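Local atomic coordinates of DNA alpha-glucosyltransferase (PDB entry 1YA6), a protein that belongs to the GT-B clan of glycosyltransferases and is built around two parallel beta sheets, as expected of this two-domain fold. Residues F141-N146 / Q305-Y310; I251-Y256 / A272-C277. All coordinates share one frame; numbering follows the deposited sequence.

Contact 1 of 2, residues F141-N146 / Q305-Y310. With UDP (uridine-5'-diphosphate), chain I; NCO (cobalt hexammine(III)), chain F.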
loop_
_atom_site.group_PDB
_atom_site.type_symbol
_atom_site.label_atom_id
_atom_site.label_comp_id
_atom_site.label_asym_id
_atom_site.label_seq_id
_atom_site.Cartn_x
_atom_site.Cartn_y
_atom_site.Cartn_z
ATOM N N PHE C 141 3.055 -17.270 2.436
ATOM C CA PHE C 141 2.201 -16.345 3.186
ATOM C C PHE C 141 1.116 -15.802 2.265
ATOM O O PHE C 141 1.374 -15.522 1.097
ATOM C CB PHE C 141 2.981 -15.137 3.679
ATOM C CG PHE C 141 3.952 -15.421 4.783
ATOM C CD1 PHE C 141 5.288 -15.693 4.502
ATOM C CD2 PHE C 141 3.549 -15.328 6.116
ATOM C CE1 PHE C 141 6.216 -15.859 5.539
ATOM C CE2 PHE C 141 4.462 -15.493 7.150
ATOM C CZ PHE C 141 5.803 -15.757 6.858
ATOM N N SER C 142 -0.097 -15.643 2.774
ATOM C CA SER C 142 -1.153 -15.080 1.950
ATOM C C SER C 142 -1.887 -14.082 2.829
ATOM O O SER C 142 -1.589 -13.970 4.016
ATOM C CB SER C 142 -2.103 -16.167 1.448
ATOM O OG SER C 142 -3.150 -16.410 2.366
ATOM N N HIS C 143 -2.829 -13.348 2.254
ATOM C CA HIS C 143 -3.572 -12.360 3.020
ATOM C C HIS C 143 -4.784 -12.952 3.718
ATOM O O HIS C 143 -5.314 -12.354 4.655
ATOM C CB HIS C 143 -4.022 -11.212 2.118
ATOM C CG HIS C 143 -2.951 -10.206 1.841
ATOM N ND1 HIS C 143 -2.430 -9.388 2.822
ATOM C CD2 HIS C 143 -2.302 -9.884 0.697
ATOM C CE1 HIS C 143 -1.507 -8.604 2.295
ATOM N NE2 HIS C 143 -1.410 -8.886 1.008
ATOM N N SER C 144 -5.226 -14.119 3.267
ATOM C CA SER C 144 -6.387 -14.748 3.872
ATOM C C SER C 144 -6.442 -16.246 3.652
ATOM O O SER C 144 -6.015 -16.748 2.608
ATOM C CB SER C 144 -7.677 -14.116 3.332
ATOM O OG SER C 144 -8.826 -14.740 3.893
ATOM N N ASP C 145 -6.978 -16.952 4.648
ATOM C CA ASP C 145 -7.123 -18.408 4.594
ATOM C C ASP C 145 -8.414 -18.742 3.839
ATOM O O ASP C 145 -8.455 -19.673 3.026
ATOM C CB ASP C 145 -7.176 -18.992 6.014
ATOM C CG ASP C 145 -5.934 -18.657 6.834
ATOM O OD1 ASP C 145 -4.814 -19.006 6.397
ATOM O OD2 ASP C 145 -6.082 -18.047 7.920
ATOM N N ASN C 146 -9.462 -17.964 4.111
ATOM C CA ASN C 146 -10.755 -18.145 3.458
ATOM C C ASN C 146 -10.756 -17.344 2.153
ATOM O O ASN C 146 -11.598 -16.457 1.957
ATOM C CB ASN C 146 -11.898 -17.643 4.357
ATOM C CG ASN C 146 -11.925 -18.320 5.724
ATOM O OD1 ASN C 146 -11.998 -19.547 5.830
ATOM N ND2 ASN C 146 -11.879 -17.513 6.779
ATOM N N GLN C 305 -8.798 -10.283 6.343
ATOM C CA GLN C 305 -8.478 -10.886 7.623
ATOM C C GLN C 305 -7.882 -9.828 8.546
ATOM O O GLN C 305 -8.592 -9.293 9.393
ATOM C CB GLN C 305 -7.526 -12.067 7.443
ATOM C CG GLN C 305 -7.642 -13.078 8.568
ATOM C CD GLN C 305 -7.108 -14.443 8.196
ATOM O OE1 GLN C 305 -7.487 -15.009 7.175
ATOM N NE2 GLN C 305 -6.232 -14.989 9.033
ATOM N N ARG C 306 -6.604 -9.497 8.371
ATOM C CA ARG C 306 -5.966 -8.496 9.227
ATOM C C ARG C 306 -5.180 -7.456 8.451
ATOM O O ARG C 306 -4.738 -6.456 9.007
ATOM C CB ARG C 306 -4.996 -9.156 10.209
ATOM C CG ARG C 306 -5.593 -10.189 11.151
ATOM C CD ARG C 306 -4.511 -10.710 12.086
ATOM N NE ARG C 306 -3.390 -11.276 11.338
ATOM C CZ ARG C 306 -2.199 -11.566 11.857
ATOM N NH1 ARG C 306 -1.252 -12.077 11.082
ATOM N NH2 ARG C 306 -1.946 -11.342 13.140
ATOM N N SER C 307 -5.005 -7.688 7.159
ATOM C CA SER C 307 -4.214 -6.786 6.335
ATOM C C SER C 307 -4.837 -5.476 5.892
ATOM O O SER C 307 -5.818 -5.457 5.152
ATOM C CB SER C 307 -3.717 -7.525 5.088
ATOM O OG SER C 307 -3.013 -8.703 5.441
ATOM N N LEU C 308 -4.262 -4.375 6.358
ATOM C CA LEU C 308 -4.703 -3.067 5.917
ATOM C C LEU C 308 -3.725 -2.784 4.774
ATOM O O LEU C 308 -2.788 -3.565 4.557
ATOM C CB LEU C 308 -4.544 -2.010 7.013
ATOM C CG LEU C 308 -5.697 -1.827 7.998
ATOM C CD1 LEU C 308 -5.370 -0.638 8.912
ATOM C CD2 LEU C 308 -7.013 -1.584 7.248
ATOM N N GLU C 309 -3.935 -1.684 4.058
ATOM C CA GLU C 309 -3.078 -1.314 2.938
ATOM C C GLU C 309 -2.110 -0.190 3.293
ATOM O O GLU C 309 -2.401 0.641 4.151
ATOM C CB GLU C 309 -3.943 -0.887 1.765
ATOM C CG GLU C 309 -4.891 -1.970 1.320
ATOM C CD GLU C 309 -5.672 -1.567 0.094
ATOM O OE1 GLU C 309 -6.625 -0.773 0.235
ATOM O OE2 GLU C 309 -5.313 -2.029 -1.012
ATOM N N TYR C 310 -0.959 -0.156 2.631
ATOM C CA TYR C 310 0.008 0.885 2.923
ATOM C C TYR C 310 -0.574 2.286 3.069
ATOM O O TYR C 310 -0.227 2.992 4.021
ATOM C CB TYR C 310 1.145 0.862 1.895
ATOM C CG TYR C 310 2.095 -0.246 2.248
ATOM C CD1 TYR C 310 2.261 -1.364 1.428
ATOM C CD2 TYR C 310 2.707 -0.252 3.496
ATOM C CE1 TYR C 310 2.998 -2.466 1.868
ATOM C CE2 TYR C 310 3.438 -1.334 3.937
ATOM C CZ TYR C 310 3.579 -2.439 3.138
ATOM O OH TYR C 310 4.247 -3.528 3.660
HETATM N N1 UDP I . 1.913 5.214 -3.852
HETATM C C2 UDP I . 2.833 6.122 -4.310
HETATM N N3 UDP I . 2.469 6.789 -5.452
HETATM C C4 UDP I . 1.292 6.656 -6.153
HETATM C C5 UDP I . 0.371 5.713 -5.589
HETATM C C6 UDP I . 0.709 5.040 -4.486
HETATM O O2 UDP I . 3.893 6.330 -3.739
HETATM O O4 UDP I . 1.115 7.322 -7.181
HETATM C "C1'" UDP I . 2.285 4.419 -2.677
HETATM C "C2'" UDP I . 1.272 4.478 -1.543
HETATM O "O2'" UDP I . 1.576 5.563 -0.692
HETATM C "C3'" UDP I . 1.481 3.119 -0.879
HETATM C "C4'" UDP I . 1.813 2.209 -2.059
HETATM O "O4'" UDP I . 2.359 3.073 -3.088
HETATM O "O3'" UDP I . 2.581 3.186 0.011
HETATM C "C5'" UDP I . 0.646 1.441 -2.635
HETATM O "O5'" UDP I . 0.303 0.355 -1.784
HETATM P PA UDP I . -1.176 0.180 -1.203
HETATM O O1A UDP I . -1.175 -1.056 -0.369
HETATM O O2A UDP I . -1.589 1.473 -0.604
HETATM O O3A UDP I . -2.140 -0.063 -2.510
HETATM P PB UDP I . -1.861 -0.796 -3.946
HETATM O O1B UDP I . -3.081 -1.593 -4.256
HETATM O O2B UDP I . -1.401 0.237 -4.904
HETATM O O3B UDP I . -0.662 -1.803 -3.663
HETATM CO CO NCO F . -2.645 -4.859 -2.284
HETATM N N1 NCO F . -2.273 -2.929 -1.893
HETATM N N2 NCO F . -2.103 -5.320 -0.407
HETATM N N3 NCO F . -4.509 -4.543 -1.689
HETATM N N4 NCO F . -3.034 -6.781 -2.643
HETATM N N5 NCO F . -3.165 -4.390 -4.176
HETATM N N6 NCO F . -0.735 -5.103 -2.895
HETATM O O HOH W 1 -5.997 -9.873 5.526
#
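S144 and Q305 bring the two backbones closest, with their CA atoms 5.8 Å apart. Strand 139-142 ends at S142, 305-310 is loop, and no direct backbone-to-backbone hydrogen bond joins them. A water fills that role. It donates to H143 O at 2.7 Å, accepts from S307 N, and takes a weak bond from Q305 N. Within the turn, S142 OG donates to S144 O.

The H143 ring presents its ND1 edge to S307. S307 OG lies in the ring plane, 2.8 Å from H143 ND1, and either atom could be the donor. This bond should limit rotation of the imidazole, which also meets the rings of H119 and F177. The extended Q305 chain reaches across to D145, CG anti to the backbone N (chi1 -154°). Its amide, 47° from the carboxylate plane, is held at both ends. D145 N donates to Q305 OE1 at 3.2 Å and 163°. Q305 NE2 donates to D145 OD2 at 3.3 Å, arriving above the carboxylate plane. S144 OG bonds instead to K302 O.

Further along, E309 OE2 accepts from cobalt hexammine N3 at 2.7 Å and pairs with K212. Y310 N donates to UDP O1A at 3.1 Å. H143 and E309 thus line one cobalt hexammine site from the two segments. A diphosphate met at the start of a helix, in a cleft between two parallel-sheet domains, is typical of the GT-B fold.

Contact 2 of 2, residues I251-Y256 / A272-C277. With UDP (uridine-5'-diphosphate), chain I.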
loop_
_atom_site.group_PDB
_atom_site.type_symbol
_atom_site.label_atom_id
_atom_site.label_comp_id
_atom_site.label_asym_id
_atom_site.label_seq_id
_atom_site.Cartn_x
_atom_site.Cartn_y
_atom_site.Cartn_z
ATOM N N ILE C 251 -17.806 14.088 -14.595
ATOM C CA ILE C 251 -17.468 14.538 -13.241
ATOM C C ILE C 251 -16.447 15.693 -13.259
ATOM O O ILE C 251 -15.379 15.586 -13.864
ATOM C CB ILE C 251 -16.906 13.361 -12.422
ATOM C CG1 ILE C 251 -18.013 12.332 -12.200
ATOM C CG2 ILE C 251 -16.315 13.853 -11.115
ATOM C CD1 ILE C 251 -17.638 11.197 -11.251
ATOM N N PRO C 252 -16.762 16.810 -12.583
ATOM C CA PRO C 252 -15.872 17.983 -12.531
ATOM C C PRO C 252 -14.543 17.768 -11.785
ATOM O O PRO C 252 -14.517 17.263 -10.654
ATOM C CB PRO C 252 -16.752 19.043 -11.867
ATOM C CG PRO C 252 -17.554 18.230 -10.905
ATOM C CD PRO C 252 -17.947 17.017 -11.727
ATOM N N TYR C 253 -13.444 18.169 -12.420
ATOM C CA TYR C 253 -12.120 18.018 -11.822
ATOM C C TYR C 253 -11.090 18.845 -12.594
ATOM O O TYR C 253 -11.329 19.228 -13.742
ATOM C CB TYR C 253 -11.714 16.532 -11.842
ATOM C CG TYR C 253 -11.385 16.008 -13.224
ATOM C CD1 TYR C 253 -10.138 16.249 -13.802
ATOM C CD2 TYR C 253 -12.338 15.341 -13.984
ATOM C CE1 TYR C 253 -9.847 15.849 -15.107
ATOM C CE2 TYR C 253 -12.062 14.932 -15.287
ATOM C CZ TYR C 253 -10.812 15.194 -15.845
ATOM O OH TYR C 253 -10.531 14.831 -17.151
ATOM N N GLU C 254 -9.950 19.122 -11.961
ATOM C CA GLU C 254 -8.849 19.867 -12.588
ATOM C C GLU C 254 -7.612 18.987 -12.417
ATOM O O GLU C 254 -7.231 18.660 -11.297
ATOM C CB GLU C 254 -8.645 21.222 -11.896
ATOM C CG GLU C 254 -9.623 22.321 -12.333
ATOM C CD GLU C 254 -9.724 23.462 -11.317
ATOM O OE1 GLU C 254 -10.242 24.547 -11.671
ATOM O OE2 GLU C 254 -9.298 23.270 -10.154
ATOM N N TYR C 255 -6.986 18.607 -13.524
ATOM C CA TYR C 255 -5.834 17.704 -13.484
ATOM C C TYR C 255 -4.442 18.347 -13.438
ATOM O O TYR C 255 -4.148 19.268 -14.202
ATOM C CB TYR C 255 -5.900 16.748 -14.685
ATOM C CG TYR C 255 -5.305 15.384 -14.421
ATOM C CD1 TYR C 255 -6.042 14.398 -13.772
ATOM C CD2 TYR C 255 -4.001 15.088 -14.800
ATOM C CE1 TYR C 255 -5.495 13.145 -13.508
ATOM C CE2 TYR C 255 -3.441 13.840 -14.540
ATOM C CZ TYR C 255 -4.195 12.874 -13.895
ATOM O OH TYR C 255 -3.654 11.632 -13.656
ATOM N N TYR C 256 -3.586 17.833 -12.549
ATOM C CA TYR C 256 -2.214 18.323 -12.399
ATOM C C TYR C 256 -1.200 17.195 -12.400
ATOM O O TYR C 256 -1.508 16.061 -12.029
ATOM C CB TYR C 256 -2.023 19.079 -11.083
ATOM C CG TYR C 256 -3.034 20.153 -10.833
ATOM C CD1 TYR C 256 -4.275 19.843 -10.277
ATOM C CD2 TYR C 256 -2.771 21.479 -11.188
ATOM C CE1 TYR C 256 -5.236 20.824 -10.083
ATOM C CE2 TYR C 256 -3.723 22.470 -11.003
ATOM C CZ TYR C 256 -4.957 22.138 -10.453
ATOM O OH TYR C 256 -5.931 23.099 -10.307
ATOM N N ALA C 272 -12.800 18.932 -7.454
ATOM C CA ALA C 272 -11.708 18.092 -6.981
ATOM C C ALA C 272 -10.425 18.297 -7.797
ATOM O O ALA C 272 -10.434 18.256 -9.035
ATOM C CB ALA C 272 -12.128 16.624 -7.020
ATOM N N GLN C 273 -9.324 18.539 -7.088
ATOM C CA GLN C 273 -8.029 18.727 -7.731
ATOM C C GLN C 273 -7.427 17.327 -7.759
ATOM O O GLN C 273 -7.343 16.658 -6.723
ATOM C CB GLN C 273 -7.130 19.671 -6.916
ATOM C CG GLN C 273 -7.717 21.062 -6.579
ATOM C CD GLN C 273 -8.199 21.844 -7.803
ATOM O OE1 GLN C 273 -9.392 21.832 -8.133
ATOM N NE2 GLN C 273 -7.275 22.523 -8.476
ATOM N N ILE C 274 -7.019 16.885 -8.942
ATOM C CA ILE C 274 -6.473 15.553 -9.098
ATOM C C ILE C 274 -5.007 15.564 -9.489
ATOM O O ILE C 274 -4.612 16.176 -10.479
ATOM C CB ILE C 274 -7.271 14.758 -10.175
ATOM C CG1 ILE C 274 -8.777 14.921 -9.932
ATOM C CG2 ILE C 274 -6.876 13.273 -10.149
ATOM C CD1 ILE C 274 -9.228 14.584 -8.518
ATOM N N LEU C 275 -4.203 14.866 -8.703
ATOM C CA LEU C 275 -2.778 14.765 -8.970
ATOM C C LEU C 275 -2.576 13.328 -9.428
ATOM O O LEU C 275 -3.207 12.428 -8.869
ATOM C CB LEU C 275 -2.011 15.044 -7.678
ATOM C CG LEU C 275 -0.523 14.730 -7.610
ATOM C CD1 LEU C 275 0.214 15.435 -8.719
ATOM C CD2 LEU C 275 -0.001 15.146 -6.258
ATOM N N ASP C 276 -1.740 13.092 -10.441
ATOM C CA ASP C 276 -1.535 11.715 -10.886
ATOM C C ASP C 276 -0.469 11.004 -10.064
ATOM O O ASP C 276 -0.179 11.409 -8.934
ATOM C CB ASP C 276 -1.197 11.642 -12.379
ATOM C CG ASP C 276 0.166 12.185 -12.706
ATOM O OD1 ASP C 276 0.571 12.070 -13.890
ATOM O OD2 ASP C 276 0.827 12.720 -11.786
ATOM N N CYS C 277 0.093 9.932 -10.609
ATOM C CA CYS C 277 1.120 9.190 -9.889
ATOM C C CYS C 277 2.042 10.153 -9.169
ATOM O O CYS C 277 2.711 10.980 -9.781
ATOM C CB CYS C 277 1.894 8.317 -10.851
ATOM S SG CYS C 277 0.760 7.246 -11.697
HETATM N N1 UDP I . 1.913 5.214 -3.852
HETATM C C2 UDP I . 2.833 6.122 -4.310
HETATM N N3 UDP I . 2.469 6.789 -5.452
HETATM C C4 UDP I . 1.292 6.656 -6.153
HETATM C C5 UDP I . 0.371 5.713 -5.589
HETATM C C6 UDP I . 0.709 5.040 -4.486
HETATM O O2 UDP I . 3.893 6.330 -3.739
HETATM O O4 UDP I . 1.115 7.322 -7.181
HETATM C "C1'" UDP I . 2.285 4.419 -2.677
HETATM C "C2'" UDP I . 1.272 4.478 -1.543
HETATM O "O2'" UDP I . 1.576 5.563 -0.692
HETATM C "C3'" UDP I . 1.481 3.119 -0.879
HETATM C "C4'" UDP I . 1.813 2.209 -2.059
HETATM O "O4'" UDP I . 2.359 3.073 -3.088
HETATM O "O3'" UDP I . 2.581 3.186 0.011
HETATM C "C5'" UDP I . 0.646 1.441 -2.635
HETATM O "O5'" UDP I . 0.303 0.355 -1.784
HETATM P PA UDP I . -1.176 0.180 -1.203
HETATM O O1A UDP I . -1.175 -1.056 -0.369
HETATM O O2A UDP I . -1.589 1.473 -0.604
HETATM O O3A UDP I . -2.140 -0.063 -2.510
HETATM P PB UDP I . -1.861 -0.796 -3.946
HETATM O O1B UDP I . -3.081 -1.593 -4.256
HETATM O O2B UDP I . -1.401 0.237 -4.904
HETATM O O3B UDP I . -0.662 -1.803 -3.663
#
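The carbonyl oxygen of I274 lies between two tyrosines. It sits 4.0 Å above the plane of the Y255 ring, offset toward the rim, and near the edge of the Y256 ring. The same I274 O accepts from Y256 N at 2.8 Å, in a nearly linear approach to the carbonyl (173°).

The segments pair as parallel strands, their axes 25° apart. E254 N donates to A272 O at 3.1 Å, and I274 N donates back to E254 O at 3.0 Å. A weak bond from D276 N to Y256 O, 3.4 Å long, ends the pairing.

Y253, Y255 and I274 share one face of the sheet. I274 touches a tyrosine with each branch: CG1 meets Y253 CB, and CG2 meets Y255 CE1 at 3.6 Å. The Y255 side chain crosses I274 at about a right angle, and its OH bonds to L237 O. Y253 has CG between its backbone N and carbonyl carbon (chi1 71°), and its ring leads away from strand 272-275. E254 and Q273 lie side by side on the other face, with Y256.

C277 CA lies 3.3 Å from UDP O4, and C277 packs on a DNA adenine base. Strand 253-256 is an edge strand of its sheet, and 272-275 separates it from 231-235. F218 of helix 214-225 packs on A272 and I274, while F243 of helix 243-248 meets the Y253 and Y255 rings.

Overall arrangement
From the N terminus, the chain builds the first parallel sheet and reaches strand 139-142, where contact 1 opens. It then completes that sheet with strand 174-176 and enters the second. Contact 2 closes a short loop there, with 15 residues between its segments, joining an outermost strand to its neighbour. The chain continues through strand 290-295 to residues 305-310, which close the long loop of contact 1. Contact 2 is therefore nested inside contact 1. Contact 1 ties the two sheet regions together, while contact 2 stays within the second. Their centres are 31 Å apart, on opposite sides of the chain's centre. UDP touches both: contact 1 meets its phosphate and ribose, contact 2 its uracil.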